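Local coordinates for protein 6-phospho-beta-glucosidase BglT (Thermotoga maritima, PDB 1UP7) that hydrolyses cellobiose 6'-phosphate to glucose 6-phosphate and glucose, using NAD+ and a manganese ion, as a family 4 glycosidase, at residues A[161-166]-A[301-306]; A[184-189]-A[312-317]. All blocks are in the same frame, centred on the assembly; numbering follows the deposited sequence.

Contact 1: A[161-166]-A[301-306]; sequences IGLCNV and AHLIRD. With G6P (6-O-phosphono-alpha-D-glucopyranose), chain J.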
ATOM      1  N   ILE A 161     -14.189  16.877 -12.502  1.00 18.82           N
ATOM      2  CA  ILE A 161     -13.596  16.034 -13.513  1.00 18.44           C
ATOM      3  C   ILE A 161     -12.738  16.857 -14.444  1.00 18.45           C
ATOM      4  O   ILE A 161     -13.260  17.719 -15.154  1.00 18.28           O
ATOM      5  CB  ILE A 161     -14.699  15.301 -14.309  1.00 18.35           C
ATOM      6  CG1 ILE A 161     -15.635  14.560 -13.359  1.00 18.07           C
ATOM      7  CG2 ILE A 161     -14.078  14.364 -15.325  1.00 15.80           C
ATOM      8  CD1 ILE A 161     -16.867  13.903 -14.080  1.00 16.37           C
ATOM      9  N   GLY A 162     -11.439  16.576 -14.446  1.00 18.34           N
ATOM     10  CA  GLY A 162     -10.499  17.280 -15.297  1.00 18.64           C
ATOM     11  C   GLY A 162     -10.459  16.643 -16.667  1.00 19.12           C
ATOM     12  O   GLY A 162     -10.392  15.411 -16.808  1.00 19.29           O
ATOM     13  N   LEU A 163     -10.504  17.487 -17.682  1.00 19.46           N
ATOM     14  CA  LEU A 163     -10.510  17.028 -19.065  1.00 20.24           C
ATOM     15  C   LEU A 163      -9.398  17.692 -19.839  1.00 20.65           C
ATOM     16  O   LEU A 163      -8.928  18.741 -19.461  1.00 20.42           O
ATOM     17  CB  LEU A 163     -11.825  17.402 -19.709  1.00 20.55           C
ATOM     18  CG  LEU A 163     -12.640  16.324 -20.363  1.00 21.81           C
ATOM     19  CD1 LEU A 163     -12.918  15.227 -19.359  1.00 21.44           C
ATOM     20  CD2 LEU A 163     -13.914  16.954 -20.858  1.00 21.20           C
ATOM     21  N   CYS A 164      -9.004  17.077 -20.942  1.00 21.92           N
ATOM     22  CA  CYS A 164      -8.019  17.631 -21.862  1.00 23.37           C
ATOM     23  C   CYS A 164      -8.346  16.974 -23.203  1.00 22.88           C
ATOM     24  O   CYS A 164      -9.149  16.018 -23.231  1.00 22.92           O
ATOM     25  CB  CYS A 164      -6.613  17.315 -21.326  1.00 24.55           C
ATOM     26  SG  CYS A 164      -5.214  17.434 -22.459  1.00 31.43           S
ATOM     27  N   ASN A 165      -7.779  17.481 -24.308  1.00 22.53           N
ATOM     28  CA  ASN A 165      -8.147  16.959 -25.639  1.00 22.43           C
ATOM     29  C   ASN A 165      -7.220  15.921 -26.269  1.00 22.18           C
ATOM     30  O   ASN A 165      -7.557  15.380 -27.321  1.00 22.25           O
ATOM     31  CB  ASN A 165      -8.493  18.071 -26.672  1.00 23.38           C
ATOM     32  CG  ASN A 165      -7.257  18.891 -27.137  1.00 25.04           C
ATOM     33  OD1 ASN A 165      -6.212  18.882 -26.479  1.00 28.10           O
ATOM     34  ND2 ASN A 165      -7.404  19.635 -28.237  1.00 22.52           N
ATOM     35  N   VAL A 166      -6.077  15.613 -25.657  1.00 22.29           N
ATOM     36  CA  VAL A 166      -5.183  14.622 -26.299  1.00 22.47           C
ATOM     37  C   VAL A 166      -5.723  13.193 -26.379  1.00 21.85           C
ATOM     38  O   VAL A 166      -5.593  12.563 -27.435  1.00 22.29           O
ATOM     39  CB  VAL A 166      -3.636  14.711 -25.906  1.00 23.87           C
ATOM     40  CG1 VAL A 166      -3.267  16.053 -25.195  1.00 25.42           C
ATOM     41  CG2 VAL A 166      -3.154  13.497 -25.124  1.00 24.06           C
ATOM     42  N   ALA A 301     -19.035  17.085 -24.118  1.00 18.40           N
ATOM     43  CA  ALA A 301     -20.419  16.752 -24.410  1.00 18.47           C
ATOM     44  C   ALA A 301     -20.661  15.249 -24.263  1.00 18.55           C
ATOM     45  O   ALA A 301     -21.676  14.833 -23.683  1.00 18.44           O
ATOM     46  CB  ALA A 301     -20.805  17.228 -25.822  1.00 17.77           C
ATOM     47  N   HIS A 302     -19.736  14.459 -24.804  1.00 18.64           N
ATOM     48  CA  HIS A 302     -19.785  13.011 -24.705  1.00 19.60           C
ATOM     49  C   HIS A 302     -19.713  12.565 -23.235  1.00 18.91           C
ATOM     50  O   HIS A 302     -20.481  11.689 -22.817  1.00 18.80           O
ATOM     51  CB  HIS A 302     -18.667  12.390 -25.562  1.00 20.24           C
ATOM     52  CG  HIS A 302     -19.038  12.237 -27.008  1.00 25.55           C
ATOM     53  ND1 HIS A 302     -18.604  11.177 -27.785  1.00 28.69           N
ATOM     54  CD2 HIS A 302     -19.827  12.994 -27.814  1.00 26.64           C
ATOM     55  CE1 HIS A 302     -19.099  11.295 -29.006  1.00 28.65           C
ATOM     56  NE2 HIS A 302     -19.842  12.389 -29.048  1.00 28.81           N
ATOM     57  N   LEU A 303     -18.829  13.202 -22.459  1.00 18.33           N
ATOM     58  CA  LEU A 303     -18.730  12.969 -21.016  1.00 18.57           C
ATOM     59  C   LEU A 303     -20.060  13.238 -20.302  1.00 18.59           C
ATOM     60  O   LEU A 303     -20.553  12.398 -19.544  1.00 18.92           O
ATOM     61  CB  LEU A 303     -17.599  13.787 -20.378  1.00 17.62           C
ATOM     62  CG  LEU A 303     -17.495  13.568 -18.858  1.00 18.97           C
ATOM     63  CD1 LEU A 303     -17.209  12.073 -18.505  1.00 16.63           C
ATOM     64  CD2 LEU A 303     -16.486  14.518 -18.155  1.00 17.63           C
ATOM     65  N   ILE A 304     -20.655  14.397 -20.586  1.00 18.39           N
ATOM     66  CA  ILE A 304     -21.923  14.791 -19.977  1.00 18.13           C
ATOM     67  C   ILE A 304     -23.068  13.831 -20.382  1.00 18.13           C
ATOM     68  O   ILE A 304     -23.870  13.418 -19.562  1.00 18.08           O
ATOM     69  CB  ILE A 304     -22.250  16.296 -20.299  1.00 17.72           C
ATOM     70  CG1 ILE A 304     -21.414  17.221 -19.430  1.00 17.69           C
ATOM     71  CG2 ILE A 304     -23.740  16.624 -20.070  1.00 17.43           C
ATOM     72  CD1 ILE A 304     -21.439  18.710 -19.868  1.00 17.63           C
ATOM     73  N   ARG A 305     -23.117  13.483 -21.656  1.00 18.34           N
ATOM     74  CA  ARG A 305     -24.058  12.515 -22.183  1.00 18.72           C
ATOM     75  C   ARG A 305     -24.000  11.189 -21.403  1.00 19.00           C
ATOM     76  O   ARG A 305     -25.029  10.680 -20.970  1.00 19.43           O
ATOM     77  CB  ARG A 305     -23.749  12.299 -23.667  1.00 18.52           C
ATOM     78  CG  ARG A 305     -24.719  11.444 -24.460  1.00 20.23           C
ATOM     79  CD  ARG A 305     -24.073  10.173 -25.021  1.00 22.41           C
ATOM     80  NE  ARG A 305     -23.399  10.366 -26.291  1.00 23.78           N
ATOM     81  CZ  ARG A 305     -22.136  10.013 -26.566  1.00 25.72           C
ATOM     82  NH1 ARG A 305     -21.333   9.451 -25.663  1.00 24.83           N
ATOM     83  NH2 ARG A 305     -21.671  10.239 -27.778  1.00 28.13           N
ATOM     84  N   ASP A 306     -22.802  10.646 -21.195  1.00 19.14           N
ATOM     85  CA  ASP A 306     -22.661   9.317 -20.576  1.00 18.72           C
ATOM     86  C   ASP A 306     -22.745   9.406 -19.048  1.00 18.68           C
ATOM     87  O   ASP A 306     -23.011   8.426 -18.371  1.00 18.81           O
ATOM     88  CB  ASP A 306     -21.392   8.597 -21.059  1.00 18.03           C
ATOM     89  CG  ASP A 306     -21.349   8.458 -22.561  1.00 18.44           C
ATOM     90  OD1 ASP A 306     -22.443   8.435 -23.166  1.00 20.04           O
ATOM     91  OD2 ASP A 306     -20.296   8.388 -23.246  1.00 17.36           O
TER
HETATM   92  C1  G6P J1417      -3.613  21.253 -27.111  1.00 60.29           C
HETATM   93  C2  G6P J1417      -3.652  20.957 -25.586  1.00 59.37           C
HETATM   94  C3  G6P J1417      -4.501  22.011 -24.876  1.00 59.26           C
HETATM   95  C4  G6P J1417      -3.839  23.359 -25.111  1.00 58.48           C
HETATM   96  C5  G6P J1417      -3.869  23.652 -26.624  1.00 58.06           C
HETATM   97  C6  G6P J1417      -3.174  24.973 -26.924  1.00 55.32           C
HETATM   98  O1  G6P J1417      -2.788  20.352 -27.873  1.00 60.16           O
HETATM   99  O2  G6P J1417      -4.174  19.668 -25.267  1.00 58.61           O
HETATM  100  O3  G6P J1417      -4.677  21.740 -23.481  1.00 59.68           O
HETATM  101  O4  G6P J1417      -4.460  24.372 -24.320  1.00 56.62           O
HETATM  102  O5  G6P J1417      -3.199  22.611 -27.383  1.00 59.56           O
HETATM  103  O6  G6P J1417      -3.755  25.611 -28.051  1.00 52.15           O
HETATM  104  P   G6P J1417      -3.665  27.209 -28.229  1.00 48.03           P
HETATM  105  O1P G6P J1417      -4.551  27.546 -29.407  1.00 50.36           O
HETATM  106  O2P G6P J1417      -2.273  27.748 -28.520  1.00 47.42           O
HETATM  107  O3P G6P J1417      -4.203  27.825 -26.969  1.00 46.24           O
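With CG of Leu303 trans to its own backbone N (chi1 179°), the isobutyl group reaches out from helix 296-308 and sets one methyl, CD2, against both Ile161 and Leu163. On Ile161 the branch methyl CG2 is the one opposite the backbone N, while CG1 lies beside that N (chi1 -53°); this turns CG2 to the leucine, and the other arm comes near it only at its end, CD1. The two side chains meet tip to tip, CG2 of Ile161 lying 3.7 Å from CD2 of Leu303. Leu163 approaches differently: it runs past Leu303 in the opposite direction, its CD1 coming 3.8 Å from the same CD2. Branched aliphatic residues suit this buried place, where the edge strand 160-162 of the parallel sheet of the NAD-binding Rossmann domain meets a helix of the C-terminal region; Val138 of the adjacent strand 136-139 also touches Leu303.

Beyond Leu163 the chain turns from packing to chemistry. Asn165 offers OD1 to O2 of glucose 6-phosphate at 2.5 Å, a very short hydrogen bond, and its ND2 donates to the backbone O of Gly292 and of Ser294. An amide suits the position, since it can accept from the sugar while donating to the protein, and the ND2 bonds fix which way it is turned. Cys164, a manganese-binding residue of the enzyme, has SG 3.7 Å from the same sugar O2. Across the segments only apolar atoms meet, so the join depends on burying three aliphatic side chains and would probably tolerate small shifts.

Contact 2: A[184-189]-A[312-317]; sequences DVFLKY and GKIHIV
Tyr189 has one ring face overlapped by Ile316, whose CG2 sits 4.0 Å from the centroid of the Tyr189 ring, 26° off the ring normal, in a CH-pi contact displaced toward the CD1-CE1 rim. The other arm of Ile316 ends in CD1, which lies 3.9 Å from Tyr189 CD2 and 3.8 Å from Leu187 CD2. The two arms of the beta-branched residue thus share the Tyr189 ring, and CD1 also reaches Leu187, which Ile316 crosses at about a right angle. Toward the start of both strands, Ile314 CG1 approaches the edge of the Phe186 ring at CE2, 4.3 Å away. The phenol suits its position because a flat face takes the methyls while OH bonds to Glu335 and Ser196. A leucine in place of Tyr189 would probably leave Glu335 and Ser196 without the phenol and uncover Ile316 CG2. The strands belong to different sheets, with axes 9.1 Å apart at closest and inclined by 41°, so their side chains mesh between them. Helix 166-177 packs on Leu187 and Tyr189, strand 195-203 pairs with 185-190, and strand 333-341 flanks 313-320; at the Phe186-Ile314 end, His346 and Tyr339 of the second subunit join the packing.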
ATOM      1  N   ASP A 184     -14.976   1.891 -30.332  1.00 19.08           N
ATOM      2  CA  ASP A 184     -14.284   0.646 -30.654  1.00 18.56           C
ATOM      3  C   ASP A 184     -12.834   0.653 -30.198  1.00 18.11           C
ATOM      4  O   ASP A 184     -12.204  -0.405 -30.140  1.00 18.33           O
ATOM      5  CB  ASP A 184     -14.336   0.367 -32.158  1.00 18.68           C
ATOM      6  CG  ASP A 184     -15.757   0.248 -32.696  1.00 20.60           C
ATOM      7  OD1 ASP A 184     -16.667  -0.186 -31.950  1.00 21.86           O
ATOM      8  OD2 ASP A 184     -16.054   0.533 -33.885  1.00 23.45           O
ATOM      9  N   VAL A 185     -12.318   1.837 -29.882  1.00 17.56           N
ATOM     10  CA  VAL A 185     -10.925   1.994 -29.507  1.00 17.46           C
ATOM     11  C   VAL A 185     -10.780   1.965 -28.002  1.00 17.65           C
ATOM     12  O   VAL A 185     -11.374   2.767 -27.307  1.00 17.43           O
ATOM     13  CB  VAL A 185     -10.323   3.337 -29.993  1.00 17.45           C
ATOM     14  CG1 VAL A 185      -8.835   3.366 -29.626  1.00 16.82           C
ATOM     15  CG2 VAL A 185     -10.549   3.526 -31.509  1.00 16.64           C
ATOM     16  N   PHE A 186      -9.942   1.068 -27.503  1.00 17.79           N
ATOM     17  CA  PHE A 186      -9.737   0.958 -26.066  1.00 17.58           C
ATOM     18  C   PHE A 186      -8.230   0.932 -25.782  1.00 17.39           C
ATOM     19  O   PHE A 186      -7.476   0.225 -26.431  1.00 17.86           O
ATOM     20  CB  PHE A 186     -10.501  -0.296 -25.576  1.00 17.96           C
ATOM     21  CG  PHE A 186     -10.407  -0.543 -24.097  1.00 18.20           C
ATOM     22  CD1 PHE A 186      -9.351  -1.287 -23.570  1.00 17.21           C
ATOM     23  CD2 PHE A 186     -11.388  -0.058 -23.235  1.00 18.85           C
ATOM     24  CE1 PHE A 186      -9.252  -1.519 -22.187  1.00 18.98           C
ATOM     25  CE2 PHE A 186     -11.298  -0.283 -21.853  1.00 19.68           C
ATOM     26  CZ  PHE A 186     -10.226  -1.027 -21.330  1.00 18.70           C
ATOM     27  N   LEU A 187      -7.807   1.724 -24.817  1.00 17.39           N
ATOM     28  CA  LEU A 187      -6.398   1.996 -24.570  1.00 17.28           C
ATOM     29  C   LEU A 187      -5.936   1.579 -23.176  1.00 17.16           C
ATOM     30  O   LEU A 187      -6.682   1.711 -22.202  1.00 17.00           O
ATOM     31  CB  LEU A 187      -6.158   3.506 -24.698  1.00 16.52           C
ATOM     32  CG  LEU A 187      -5.897   4.194 -26.053  1.00 16.23           C
ATOM     33  CD1 LEU A 187      -6.216   3.400 -27.296  1.00 14.66           C
ATOM     34  CD2 LEU A 187      -6.584   5.519 -26.081  1.00 15.73           C
ATOM     35  N   LYS A 188      -4.703   1.095 -23.069  1.00 16.92           N
ATOM     36  CA  LYS A 188      -4.007   1.228 -21.801  1.00 16.29           C
ATOM     37  C   LYS A 188      -3.294   2.576 -21.851  1.00 16.37           C
ATOM     38  O   LYS A 188      -2.325   2.768 -22.593  1.00 15.97           O
ATOM     39  CB  LYS A 188      -3.054   0.077 -21.489  1.00 15.35           C
ATOM     40  CG  LYS A 188      -2.427   0.256 -20.115  1.00 15.12           C
ATOM     41  CD  LYS A 188      -1.562  -0.913 -19.733  1.00 15.20           C
ATOM     42  CE  LYS A 188      -0.667  -0.550 -18.559  1.00 15.02           C
ATOM     43  NZ  LYS A 188      -0.114  -1.817 -17.957  1.00 15.97           N
ATOM     44  N   TYR A 189      -3.806   3.494 -21.039  1.00 16.26           N
ATOM     45  CA  TYR A 189      -3.469   4.900 -21.103  1.00 16.13           C
ATOM     46  C   TYR A 189      -3.319   5.425 -19.685  1.00 16.60           C
ATOM     47  O   TYR A 189      -4.214   5.266 -18.876  1.00 16.54           O
ATOM     48  CB  TYR A 189      -4.649   5.644 -21.755  1.00 15.74           C
ATOM     49  CG  TYR A 189      -4.444   7.136 -21.914  1.00 14.10           C
ATOM     50  CD1 TYR A 189      -4.375   7.981 -20.798  1.00 14.86           C
ATOM     51  CD2 TYR A 189      -4.267   7.690 -23.170  1.00 14.25           C
ATOM     52  CE1 TYR A 189      -4.156   9.345 -20.927  1.00 13.26           C
ATOM     53  CE2 TYR A 189      -4.056   9.030 -23.340  1.00 13.73           C
ATOM     54  CZ  TYR A 189      -3.988   9.861 -22.220  1.00 17.81           C
ATOM     55  OH  TYR A 189      -3.768  11.209 -22.426  1.00 17.29           O
ATOM     56  N   GLY A 312     -23.137   3.173 -19.461  1.00 18.30           N
ATOM     57  CA  GLY A 312     -21.762   2.838 -19.117  1.00 18.16           C
ATOM     58  C   GLY A 312     -20.851   2.925 -20.331  1.00 17.99           C
ATOM     59  O   GLY A 312     -20.947   2.106 -21.236  1.00 18.02           O
ATOM     60  N   LYS A 313     -19.989   3.943 -20.361  1.00 17.85           N
ATOM     61  CA  LYS A 313     -19.101   4.187 -21.491  1.00 17.73           C
ATOM     62  C   LYS A 313     -17.733   4.567 -20.968  1.00 17.26           C
ATOM     63  O   LYS A 313     -17.627   5.010 -19.827  1.00 17.05           O
ATOM     64  CB  LYS A 313     -19.674   5.273 -22.395  1.00 17.41           C
ATOM     65  CG  LYS A 313     -21.078   4.936 -22.958  1.00 18.48           C
ATOM     66  CD  LYS A 313     -21.021   4.387 -24.363  1.00 22.34           C
ATOM     67  CE  LYS A 313     -21.566   2.954 -24.446  1.00 27.59           C
ATOM     68  NZ  LYS A 313     -22.747   2.800 -25.376  1.00 28.33           N
ATOM     69  N   ILE A 314     -16.697   4.369 -21.780  1.00 16.72           N
ATOM     70  CA  ILE A 314     -15.346   4.708 -21.381  1.00 15.91           C
ATOM     71  C   ILE A 314     -14.960   6.104 -21.815  1.00 16.42           C
ATOM     72  O   ILE A 314     -15.118   6.465 -22.964  1.00 16.49           O
ATOM     73  CB  ILE A 314     -14.339   3.684 -21.910  1.00 15.74           C
ATOM     74  CG1 ILE A 314     -14.743   2.255 -21.475  1.00 14.65           C
ATOM     75  CG2 ILE A 314     -12.871   4.106 -21.547  1.00 12.27           C
ATOM     76  CD1 ILE A 314     -15.081   2.096 -19.994  1.00 13.37           C
ATOM     77  N   HIS A 315     -14.449   6.878 -20.865  1.00 16.93           N
ATOM     78  CA  HIS A 315     -13.862   8.187 -21.124  1.00 17.52           C
ATOM     79  C   HIS A 315     -12.550   8.328 -20.389  1.00 17.46           C
ATOM     80  O   HIS A 315     -12.457   7.945 -19.224  1.00 17.36           O
ATOM     81  CB  HIS A 315     -14.820   9.298 -20.678  1.00 17.19           C
ATOM     82  CG  HIS A 315     -16.070   9.327 -21.480  1.00 18.86           C
ATOM     83  ND1 HIS A 315     -16.113   9.831 -22.763  1.00 21.36           N
ATOM     84  CD2 HIS A 315     -17.294   8.802 -21.235  1.00 18.82           C
ATOM     85  CE1 HIS A 315     -17.328   9.663 -23.253  1.00 21.80           C
ATOM     86  NE2 HIS A 315     -18.063   9.045 -22.342  1.00 20.57           N
ATOM     87  N   ILE A 316     -11.547   8.872 -21.069  1.00 17.16           N
ATOM     88  CA  ILE A 316     -10.283   9.127 -20.423  1.00 17.24           C
ATOM     89  C   ILE A 316     -10.330  10.492 -19.800  1.00 17.64           C
ATOM     90  O   ILE A 316     -10.543  11.485 -20.466  1.00 17.93           O
ATOM     91  CB  ILE A 316      -9.090   8.986 -21.364  1.00 17.17           C
ATOM     92  CG1 ILE A 316      -9.083   7.591 -22.004  1.00 16.79           C
ATOM     93  CG2 ILE A 316      -7.816   9.231 -20.569  1.00 15.74           C
ATOM     94  CD1 ILE A 316      -8.110   7.437 -23.178  1.00 17.79           C
ATOM     95  N   VAL A 317     -10.081  10.534 -18.508  1.00 17.75           N
ATOM     96  CA  VAL A 317     -10.504  11.645 -17.687  1.00 17.94           C
ATOM     97  C   VAL A 317      -9.464  11.821 -16.565  1.00 18.20           C
ATOM     98  O   VAL A 317      -8.726  10.892 -16.273  1.00 17.99           O
ATOM     99  CB  VAL A 317     -11.944  11.262 -17.222  1.00 18.75           C
ATOM    100  CG1 VAL A 317     -12.148  11.168 -15.694  1.00 17.97           C
ATOM    101  CG2 VAL A 317     -13.010  12.044 -17.995  1.00 18.50           C
TER

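Contacts 1 and 2 have centres 11 Å apart and share chain connections: helix 296-308 of contact 1 leads into strand 313-320 of contact 2. They also touch directly. Leu163 CD1 packs on Val317 CG2 at 3.5 Å, and Asp306 OD2 is 2.5 Å from His315 NE2, a probable hydrogen bond. Val166 CG2 meets Tyr189 OH at 3.6 Å, bringing contact 2 up behind the substrate-binding loop. The side chain of Tyr189 is about 6 Å from that of Cys164. The side chain of Tyr189 is about 9 Å from the bound G6P. Contact 1 therefore supplies first-shell residues of the pocket, while contact 2 stands in a layer behind them.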